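Local coordinates for protein Protease/Reverse transcriptase/ribonuclease H (Eastern chimpanzee simian foamy virus, PDB 7KSF) that probably cleaves viral polyproteins as an aspartic protease and copies the viral RNA genome into DNA, degrading the template RNA through its ribonuclease H domain, at residues Ser443-Arg448 against Gly474-Tyr480. The protein carries 1 engineered substitution. Residues are numbered along the deposited sequence; the frame is centred on the assembly and turned at random.
Sequences SNLEER and GKKPIMY
Glu446 ties the two segments together through both its backbone and its carboxylate. Its amide N donates to Pro477 O at 3.0 Å with an N-H...O angle of 156°. The same oxygen takes a CA-H...O contact from Leu445 CA, and Glu446 O receives a second one from Ile478 CA at 3.5 Å. With CG anti to the backbone N (chi1 -156°) and an extended chain beyond, the Glu446 carboxylate reaches the loop at Gly474-Lys476. There OE1 accepts the amide of Lys476, N to OE1 3.0 Å, nearly along the C-O axis but with a bent angle of 140° at hydrogen. OE2 comes close to Gly474 CA and accepts a hydrogen bond from Asn471 ND2, so each carboxylate oxygen has a donor. Lys476 lays its aliphatic chain alongside Asn444 O, whereas its NZ stays 6.4 Å from Glu446 OE1, too far for a salt bridge. Apolar contacts extend the interface: Ile478 CD1 meets Arg448 CD at 3.6 Å, and Leu445 CD2 approaches the Tyr480 ring obliquely, 4.2 Å from CE1. The contact fastens the loop between helix 426-440 and strand 454-460 onto residues 474-480, which run into strand 477-484, an outermost strand of the RNase H-like sheet, where Met479 pairs with Tyr469 of strand 464-471 and packs against helix 494-513.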
loop_
_atom_site.group_PDB
_atom_site.type_symbol
_atom_site.label_atom_id
_atom_site.label_comp_id
_atom_site.label_asym_id
_atom_site.label_seq_id
_atom_site.Cartn_x
_atom_site.Cartn_y
_atom_site.Cartn_z
ATOM N N SER A 443 28.513 19.044 -10.810
ATOM C CA SER A 443 28.878 20.420 -11.126
ATOM C C SER A 443 27.661 21.326 -11.051
ATOM O O SER A 443 27.628 22.295 -10.284
ATOM C CB SER A 443 29.507 20.493 -12.518
ATOM O OG SER A 443 28.610 20.025 -13.512
ATOM N N ASN A 444 26.632 20.980 -11.833
ATOM C CA ASN A 444 25.371 21.769 -11.893
ATOM C C ASN A 444 24.680 21.779 -10.524
ATOM O O ASN A 444 23.796 22.635 -10.324
ATOM C CB ASN A 444 24.430 21.254 -12.987
ATOM C CG ASN A 444 25.155 20.902 -14.270
ATOM O OD1 ASN A 444 26.305 21.290 -14.466
ATOM N ND2 ASN A 444 24.491 20.169 -15.147
ATOM N N LEU A 445 25.061 20.868 -9.619
ATOM C CA LEU A 445 24.440 20.809 -8.305
ATOM C C LEU A 445 25.014 21.908 -7.418
ATOM O O LEU A 445 26.232 21.995 -7.233
ATOM C CB LEU A 445 24.658 19.436 -7.672
ATOM C CG LEU A 445 24.121 18.224 -8.434
ATOM C CD1 LEU A 445 24.273 16.945 -7.616
ATOM C CD2 LEU A 445 22.671 18.432 -8.842
ATOM N N GLU A 446 24.074 22.749 -7.064
ATOM C CA GLU A 446 24.479 23.778 -6.125
ATOM C C GLU A 446 24.625 23.178 -4.727
ATOM O O GLU A 446 24.298 22.013 -4.484
ATOM C CB GLU A 446 23.462 24.919 -6.133
ATOM C CG GLU A 446 23.994 26.268 -5.678
ATOM C CD GLU A 446 23.037 27.398 -6.000
ATOM O OE1 GLU A 446 22.687 27.554 -7.188
ATOM O OE2 GLU A 446 22.622 28.114 -5.069
ATOM N N GLU A 447 25.138 23.984 -3.801
ATOM C CA GLU A 447 25.284 23.578 -2.410
ATOM C C GLU A 447 24.161 24.170 -1.567
ATOM O O GLU A 447 23.708 25.292 -1.799
ATOM C CB GLU A 447 26.646 24.003 -1.853
ATOM C CG GLU A 447 27.822 23.133 -2.293
ATOM C CD GLU A 447 27.972 21.869 -1.459
ATOM O OE1 GLU A 447 27.050 21.551 -0.682
ATOM O OE2 GLU A 447 29.020 21.201 -1.577
ATOM N N ARG A 448 23.720 23.396 -0.576
ATOM C CA ARG A 448 22.657 23.840 0.317
ATOM C C ARG A 448 23.179 24.918 1.262
ATOM O O ARG A 448 24.244 24.764 1.868
ATOM C CB ARG A 448 22.105 22.653 1.106
ATOM C CG ARG A 448 21.188 23.013 2.276
ATOM C CD ARG A 448 19.926 23.728 1.815
ATOM N NE ARG A 448 19.071 24.101 2.938
ATOM C CZ ARG A 448 17.978 24.848 2.826
ATOM N NH1 ARG A 448 17.607 25.307 1.639
ATOM N NH2 ARG A 448 17.257 25.140 3.900
ATOM N N GLY A 474 19.351 30.854 -5.495
ATOM C CA GLY A 474 20.275 30.177 -6.381
ATOM C C GLY A 474 19.650 29.831 -7.719
ATOM O O GLY A 474 18.459 29.535 -7.823
ATOM N N LYS A 475 20.476 29.883 -8.766
ATOM C CA LYS A 475 20.011 29.524 -10.099
ATOM C C LYS A 475 20.084 28.021 -10.335
ATOM O O LYS A 475 19.314 27.483 -11.137
ATOM C CB LYS A 475 20.840 30.257 -11.153
ATOM C CG LYS A 475 21.469 31.556 -10.659
ATOM C CD LYS A 475 20.437 32.656 -10.458
ATOM C CE LYS A 475 21.093 33.950 -9.998
ATOM N NZ LYS A 475 20.085 35.019 -9.764
ATOM N N LYS A 476 21.004 27.322 -9.640
ATOM C CA LYS A 476 21.174 25.880 -9.727
ATOM C C LYS A 476 20.441 25.185 -8.588
ATOM O O LYS A 476 20.424 25.688 -7.459
ATOM C CB LYS A 476 22.653 25.504 -9.669
ATOM C CG LYS A 476 23.524 26.220 -10.680
ATOM C CD LYS A 476 24.974 25.784 -10.548
ATOM C CE LYS A 476 25.870 26.531 -11.519
ATOM N NZ LYS A 476 27.295 26.124 -11.379
ATOM N N PRO A 477 19.826 24.031 -8.857
ATOM C CA PRO A 477 19.189 23.265 -7.780
ATOM C C PRO A 477 20.219 22.487 -6.978
ATOM O O PRO A 477 21.207 21.986 -7.518
ATOM C CB PRO A 477 18.242 22.316 -8.530
ATOM C CG PRO A 477 18.197 22.831 -9.940
ATOM C CD PRO A 477 19.512 23.480 -10.180
ATOM N N ILE A 478 19.977 22.402 -5.669
ATOM C CA ILE A 478 20.860 21.627 -4.803
ATOM C C ILE A 478 20.862 20.166 -5.226
ATOM O O ILE A 478 21.917 19.527 -5.309
ATOM C CB ILE A 478 20.436 21.787 -3.332
ATOM C CG1 ILE A 478 20.218 23.263 -3.004
ATOM C CG2 ILE A 478 21.480 21.175 -2.408
ATOM C CD1 ILE A 478 19.429 23.497 -1.739
ATOM N N MET A 479 19.682 19.620 -5.514
ATOM C CA MET A 479 19.540 18.219 -5.885
ATOM C C MET A 479 18.148 17.944 -6.433
ATOM O O MET A 479 17.143 18.303 -5.813
ATOM C CB MET A 479 19.817 17.315 -4.684
ATOM C CG MET A 479 19.146 17.788 -3.408
ATOM S SD MET A 479 18.691 16.433 -2.320
ATOM C CE MET A 479 17.479 15.589 -3.334
ATOM N N TYR A 480 18.078 17.319 -7.602
ATOM C CA TYR A 480 16.799 16.884 -8.136
ATOM C C TYR A 480 16.360 15.600 -7.439
ATOM O O TYR A 480 17.168 14.876 -6.854
ATOM C CB TYR A 480 16.891 16.665 -9.645
ATOM C CG TYR A 480 17.483 17.833 -10.402
ATOM C CD1 TYR A 480 18.845 17.887 -10.682
ATOM C CD2 TYR A 480 16.684 18.880 -10.836
ATOM C CE1 TYR A 480 19.390 18.954 -11.374
ATOM C CE2 TYR A 480 17.219 19.947 -11.529
ATOM C CZ TYR A 480 18.571 19.979 -11.796
ATOM O OH TYR A 480 19.110 21.044 -12.486
#